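Local coordinates for protein geranyltranstransferase (Legionella pneumophila subsp. pneumophila, PDB 3LOM) that probably makes farnesyl diphosphate, and perhaps geranylgeranyl diphosphate, by magnesium-dependent chain elongation of isoprenoid diphosphates, as in related FPP/GGPP synthases, at residues A[16-27]-A[69-80]. Sequence-based numbering, arbitrary orientation.
Sequences YTQRHELYLEQL and QGVLDIIAAALE
Arg19 meets Asp73 side-on, and the pair illustrates how a buried carboxylate between two helices finds its donors. Arg19 NE donates to Asp73 OD1 at 2.8 Å, tilted out of the guanidinium plane, while NH2 reaches Asp73 OD2, also at 2.8 Å, along a straighter line (165°). Both oxygens are met on their syn sides, and the two flat groups lie nearly coplanar. With CG anti to the backbone N (chi1 169°) and the chain extended from CG to NE, the guanidinium is carried across to Asp73. OD1 gains a second partner in Tyr59 OH, from helix 53-64, so Arg19 and Tyr59 together hold the carboxylate in its rotation. Gln69 O, 3.1 Å from Asp73 OD2, is an acceptor too and offers it no bond. Over one face of the guanidinium sits Gln69 OE1, close to Arg19 NH1 but badly angled for a hydrogen bond; the same oxygen lies at the edge of the Tyr16 ring, whose hydroxyl bonds to Asp63.

These helices, 5-28 and 69-91, belong to the all-helical isoprenoid synthase fold; segments 16-27 and 69-80 cross at -77°, their axes 10.0 Å apart at closest approach. Asp73 serves the crossing twice, since its CB sits over the centre of the Tyr23 ring in a CH-pi contact, 3.7 Å from the ring centroid. Tyr23 OH extends past Ile74 to a weak hydrogen bond with Arg134 of helix 113-135. A water bridges the helices, donating to the carbonyl of Asp73 and lying 2.9 Å from His20 ND1, at the edge of that ring. The far nitrogen of the imidazole, His20 NE2, packs against Glu80 CG at 3.4 Å, and Pro55 touches both side chains. Ala77 CB makes apolar contacts with Leu27 CD2, at 4.1 Å, and with Tyr23 CD1 and Leu24 CD2.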
loop_
_atom_site.group_PDB
_atom_site.type_symbol
_atom_site.label_atom_id
_atom_site.label_comp_id
_atom_site.label_asym_id
_atom_site.label_seq_id
_atom_site.Cartn_x
_atom_site.Cartn_y
_atom_site.Cartn_z
ATOM N N TYR A 16 -15.840 -10.990 -19.434
ATOM C CA TYR A 16 -15.239 -9.969 -18.574
ATOM C C TYR A 16 -14.102 -10.499 -17.688
ATOM O O TYR A 16 -13.115 -9.796 -17.487
ATOM C CB TYR A 16 -16.305 -9.240 -17.742
ATOM C CG TYR A 16 -16.967 -8.071 -18.459
ATOM C CD1 TYR A 16 -16.217 -7.182 -19.235
ATOM C CD2 TYR A 16 -18.338 -7.835 -18.338
ATOM C CE1 TYR A 16 -16.816 -6.100 -19.883
ATOM C CE2 TYR A 16 -18.946 -6.755 -18.983
ATOM C CZ TYR A 16 -18.180 -5.895 -19.753
ATOM O OH TYR A 16 -18.774 -4.827 -20.389
ATOM N N THR A 17 -14.238 -11.725 -17.177
ATOM C CA THR A 17 -13.145 -12.405 -16.455
ATOM C C THR A 17 -11.922 -12.601 -17.362
ATOM O O THR A 17 -10.804 -12.196 -17.006
ATOM C CB THR A 17 -13.585 -13.787 -15.894
ATOM O OG1 THR A 17 -14.748 -13.631 -15.075
ATOM C CG2 THR A 17 -12.468 -14.436 -15.066
ATOM N N GLN A 18 -12.157 -13.204 -18.531
ATOM C CA GLN A 18 -11.127 -13.427 -19.556
ATOM C C GLN A 18 -10.379 -12.148 -19.917
ATOM O O GLN A 18 -9.148 -12.154 -19.985
ATOM C CB GLN A 18 -11.739 -14.026 -20.828
ATOM C CG GLN A 18 -12.136 -15.495 -20.731
ATOM C CD GLN A 18 -12.811 -16.000 -22.004
ATOM O OE1 GLN A 18 -13.934 -16.505 -21.963
ATOM N NE2 GLN A 18 -12.130 -15.857 -23.142
ATOM N N ARG A 19 -11.130 -11.063 -20.131
ATOM C CA ARG A 19 -10.559 -9.746 -20.429
ATOM C C ARG A 19 -9.697 -9.239 -19.271
ATOM O O ARG A 19 -8.592 -8.714 -19.485
ATOM C CB ARG A 19 -11.666 -8.735 -20.773
ATOM C CG ARG A 19 -11.184 -7.288 -20.831
ATOM C CD ARG A 19 -12.188 -6.314 -21.429
ATOM N NE ARG A 19 -11.520 -5.038 -21.694
ATOM C CZ ARG A 19 -11.794 -4.223 -22.710
ATOM N NH1 ARG A 19 -12.743 -4.532 -23.586
ATOM N NH2 ARG A 19 -11.112 -3.093 -22.854
ATOM N N HIS A 20 -10.201 -9.432 -18.050
ATOM C CA HIS A 20 -9.517 -8.990 -16.838
ATOM C C HIS A 20 -8.207 -9.753 -16.599
ATOM O O HIS A 20 -7.174 -9.141 -16.292
ATOM C CB HIS A 20 -10.457 -9.077 -15.620
ATOM C CG HIS A 20 -9.744 -9.095 -14.303
ATOM N ND1 HIS A 20 -9.024 -8.016 -13.830
ATOM C CD2 HIS A 20 -9.631 -10.065 -13.363
ATOM C CE1 HIS A 20 -8.501 -8.321 -12.655
ATOM N NE2 HIS A 20 -8.854 -9.557 -12.350
ATOM N N GLU A 21 -8.255 -11.074 -16.754
ATOM C CA GLU A 21 -7.066 -11.922 -16.597
ATOM C C GLU A 21 -5.988 -11.609 -17.640
ATOM O O GLU A 21 -4.794 -11.576 -17.325
ATOM C CB GLU A 21 -7.453 -13.396 -16.658
ATOM C CG GLU A 21 -8.276 -13.865 -15.467
ATOM C CD GLU A 21 -8.740 -15.304 -15.592
ATOM O OE1 GLU A 21 -8.493 -15.929 -16.644
ATOM O OE2 GLU A 21 -9.350 -15.816 -14.630
ATOM N N LEU A 22 -6.433 -11.347 -18.869
ATOM C CA LEU A 22 -5.554 -11.028 -19.988
ATOM C C LEU A 22 -4.899 -9.669 -19.765
ATOM O O LEU A 22 -3.720 -9.478 -20.092
ATOM C CB LEU A 22 -6.363 -11.023 -21.289
ATOM C CG LEU A 22 -5.968 -11.840 -22.529
ATOM C CD1 LEU A 22 -5.314 -13.187 -22.201
ATOM C CD2 LEU A 22 -7.200 -12.044 -23.419
ATOM N N TYR A 23 -5.660 -8.734 -19.191
ATOM C CA TYR A 23 -5.132 -7.406 -18.887
ATOM C C TYR A 23 -4.124 -7.442 -17.740
ATOM O O TYR A 23 -3.168 -6.674 -17.744
ATOM C CB TYR A 23 -6.250 -6.389 -18.601
ATOM C CG TYR A 23 -5.730 -4.972 -18.467
ATOM C CD1 TYR A 23 -5.508 -4.399 -17.211
ATOM C CD2 TYR A 23 -5.427 -4.216 -19.597
ATOM C CE1 TYR A 23 -5.001 -3.100 -17.093
ATOM C CE2 TYR A 23 -4.927 -2.929 -19.487
ATOM C CZ TYR A 23 -4.721 -2.378 -18.231
ATOM O OH TYR A 23 -4.225 -1.103 -18.121
ATOM N N LEU A 24 -4.332 -8.335 -16.770
ATOM C CA LEU A 24 -3.391 -8.489 -15.652
ATOM C C LEU A 24 -2.041 -9.061 -16.079
ATOM O O LEU A 24 -1.002 -8.564 -15.637
ATOM C CB LEU A 24 -3.983 -9.338 -14.519
ATOM C CG LEU A 24 -4.582 -8.610 -13.314
ATOM C CD1 LEU A 24 -5.096 -9.617 -12.284
ATOM C CD2 LEU A 24 -3.563 -7.655 -12.684
ATOM N N GLU A 25 -2.073 -10.093 -16.930
ATOM C CA GLU A 25 -0.864 -10.700 -17.504
ATOM C C GLU A 25 0.012 -9.695 -18.214
ATOM O O GLU A 25 1.213 -9.604 -17.930
ATOM C CB GLU A 25 -1.216 -11.814 -18.493
ATOM C CG GLU A 25 -1.100 -13.214 -17.934
ATOM C CD GLU A 25 0.276 -13.516 -17.374
ATOM O OE1 GLU A 25 1.212 -13.807 -18.145
ATOM O OE2 GLU A 25 0.412 -13.481 -16.143
ATOM N N GLN A 26 -0.600 -8.944 -19.129
ATOM C CA GLN A 26 0.091 -7.926 -19.904
ATOM C C GLN A 26 0.739 -6.920 -18.975
ATOM O O GLN A 26 1.930 -6.631 -19.100
ATOM C CB GLN A 26 -0.876 -7.218 -20.864
ATOM C CG GLN A 26 -1.257 -8.034 -22.098
ATOM C CD GLN A 26 -0.110 -8.201 -23.095
ATOM O OE1 GLN A 26 0.027 -9.252 -23.723
ATOM N NE2 GLN A 26 0.712 -7.164 -23.245
ATOM N N LEU A 27 -0.060 -6.426 -18.031
ATOM C CA LEU A 27 0.380 -5.505 -16.988
ATOM C C LEU A 27 1.588 -6.025 -16.200
ATOM O O LEU A 27 2.594 -5.324 -16.078
ATOM C CB LEU A 27 -0.797 -5.216 -16.053
ATOM C CG LEU A 27 -0.720 -4.226 -14.897
ATOM C CD1 LEU A 27 -0.146 -2.892 -15.342
ATOM C CD2 LEU A 27 -2.125 -4.057 -14.345
ATOM N N GLN A 69 -13.974 1.448 -21.688
ATOM C CA GLN A 69 -13.605 0.116 -21.216
ATOM C C GLN A 69 -12.113 -0.042 -20.919
ATOM O O GLN A 69 -11.733 -0.909 -20.139
ATOM C CB GLN A 69 -14.099 -0.968 -22.175
ATOM C CG GLN A 69 -15.581 -1.286 -22.005
ATOM C CD GLN A 69 -15.878 -2.777 -22.098
ATOM O OE1 GLN A 69 -15.144 -3.608 -21.554
ATOM N NE2 GLN A 69 -16.967 -3.119 -22.775
ATOM N N GLY A 70 -11.289 0.807 -21.533
ATOM C CA GLY A 70 -9.863 0.912 -21.217
ATOM C C GLY A 70 -9.631 1.377 -19.790
ATOM O O GLY A 70 -8.809 0.797 -19.071
ATOM N N VAL A 71 -10.366 2.418 -19.389
ATOM C CA VAL A 71 -10.398 2.926 -18.004
ATOM C C VAL A 71 -10.860 1.838 -17.017
ATOM O O VAL A 71 -10.253 1.645 -15.953
ATOM C CB VAL A 71 -11.294 4.206 -17.890
ATOM C CG1 VAL A 71 -11.486 4.656 -16.429
ATOM C CG2 VAL A 71 -10.716 5.349 -18.726
ATOM N N LEU A 72 -11.912 1.118 -17.404
ATOM C CA LEU A 72 -12.468 0.025 -16.616
ATOM C C LEU A 72 -11.485 -1.109 -16.335
ATOM O O LEU A 72 -11.470 -1.642 -15.225
ATOM C CB LEU A 72 -13.733 -0.521 -17.284
ATOM C CG LEU A 72 -14.937 0.425 -17.234
ATOM C CD1 LEU A 72 -16.148 -0.186 -17.927
ATOM C CD2 LEU A 72 -15.256 0.770 -15.783
ATOM N N ASP A 73 -10.670 -1.460 -17.333
ATOM C CA ASP A 73 -9.601 -2.455 -17.181
ATOM C C ASP A 73 -8.662 -2.101 -16.038
ATOM O O ASP A 73 -8.333 -2.954 -15.210
ATOM C CB ASP A 73 -8.774 -2.575 -18.470
ATOM C CG ASP A 73 -9.548 -3.195 -19.617
ATOM O OD1 ASP A 73 -10.358 -4.116 -19.373
ATOM O OD2 ASP A 73 -9.335 -2.764 -20.771
ATOM N N ILE A 74 -8.254 -0.834 -16.014
ATOM C CA ILE A 74 -7.307 -0.299 -15.041
ATOM C C ILE A 74 -7.890 -0.303 -13.631
ATOM O O ILE A 74 -7.236 -0.780 -12.694
ATOM C CB ILE A 74 -6.870 1.134 -15.429
ATOM C CG1 ILE A 74 -6.239 1.128 -16.824
ATOM C CG2 ILE A 74 -5.906 1.712 -14.399
ATOM C CD1 ILE A 74 -6.305 2.459 -17.546
ATOM N N ILE A 75 -9.118 0.207 -13.498
ATOM C CA ILE A 75 -9.799 0.298 -12.199
ATOM C C ILE A 75 -10.010 -1.084 -11.589
ATOM O O ILE A 75 -9.706 -1.294 -10.410
ATOM C CB ILE A 75 -11.144 1.094 -12.275
ATOM C CG1 ILE A 75 -10.884 2.545 -12.704
ATOM C CG2 ILE A 75 -11.883 1.055 -10.922
ATOM C CD1 ILE A 75 -12.136 3.404 -12.865
ATOM N N ALA A 76 -10.485 -2.018 -12.413
ATOM C CA ALA A 76 -10.698 -3.414 -12.021
ATOM C C ALA A 76 -9.413 -4.172 -11.654
ATOM O O ALA A 76 -9.442 -5.079 -10.819
ATOM C CB ALA A 76 -11.427 -4.148 -13.129
ATOM N N ALA A 77 -8.300 -3.806 -12.288
ATOM C CA ALA A 77 -7.011 -4.422 -11.997
ATOM C C ALA A 77 -6.535 -3.983 -10.623
ATOM O O ALA A 77 -6.134 -4.814 -9.804
ATOM C CB ALA A 77 -5.979 -4.051 -13.061
ATOM N N ALA A 78 -6.597 -2.672 -10.387
ATOM C CA ALA A 78 -6.249 -2.068 -9.103
ATOM C C ALA A 78 -7.084 -2.614 -7.953
ATOM O O ALA A 78 -6.561 -2.877 -6.870
ATOM C CB ALA A 78 -6.389 -0.580 -9.186
ATOM N N LEU A 79 -8.375 -2.811 -8.196
ATOM C CA LEU A 79 -9.246 -3.426 -7.203
ATOM C C LEU A 79 -8.923 -4.863 -6.882
ATOM O O LEU A 79 -8.957 -5.248 -5.710
ATOM C CB LEU A 79 -10.694 -3.356 -7.640
ATOM C CG LEU A 79 -11.550 -2.431 -6.802
ATOM C CD1 LEU A 79 -12.753 -2.168 -7.614
ATOM C CD2 LEU A 79 -11.930 -3.040 -5.458
ATOM N N GLU A 80 -8.647 -5.665 -7.911
ATOM C CA GLU A 80 -8.273 -7.058 -7.693
ATOM C C GLU A 80 -6.935 -7.181 -7.005
ATOM O O GLU A 80 -6.786 -8.024 -6.132
ATOM C CB GLU A 80 -8.269 -7.884 -8.975
ATOM C CG GLU A 80 -9.271 -9.036 -8.971
ATOM C CD GLU A 80 -9.339 -9.805 -7.664
ATOM O OE1 GLU A 80 -10.403 -9.761 -7.002
ATOM O OE2 GLU A 80 -8.339 -10.453 -7.300
HETATM O O HOH W 1 -9.297 -5.790 -15.646
#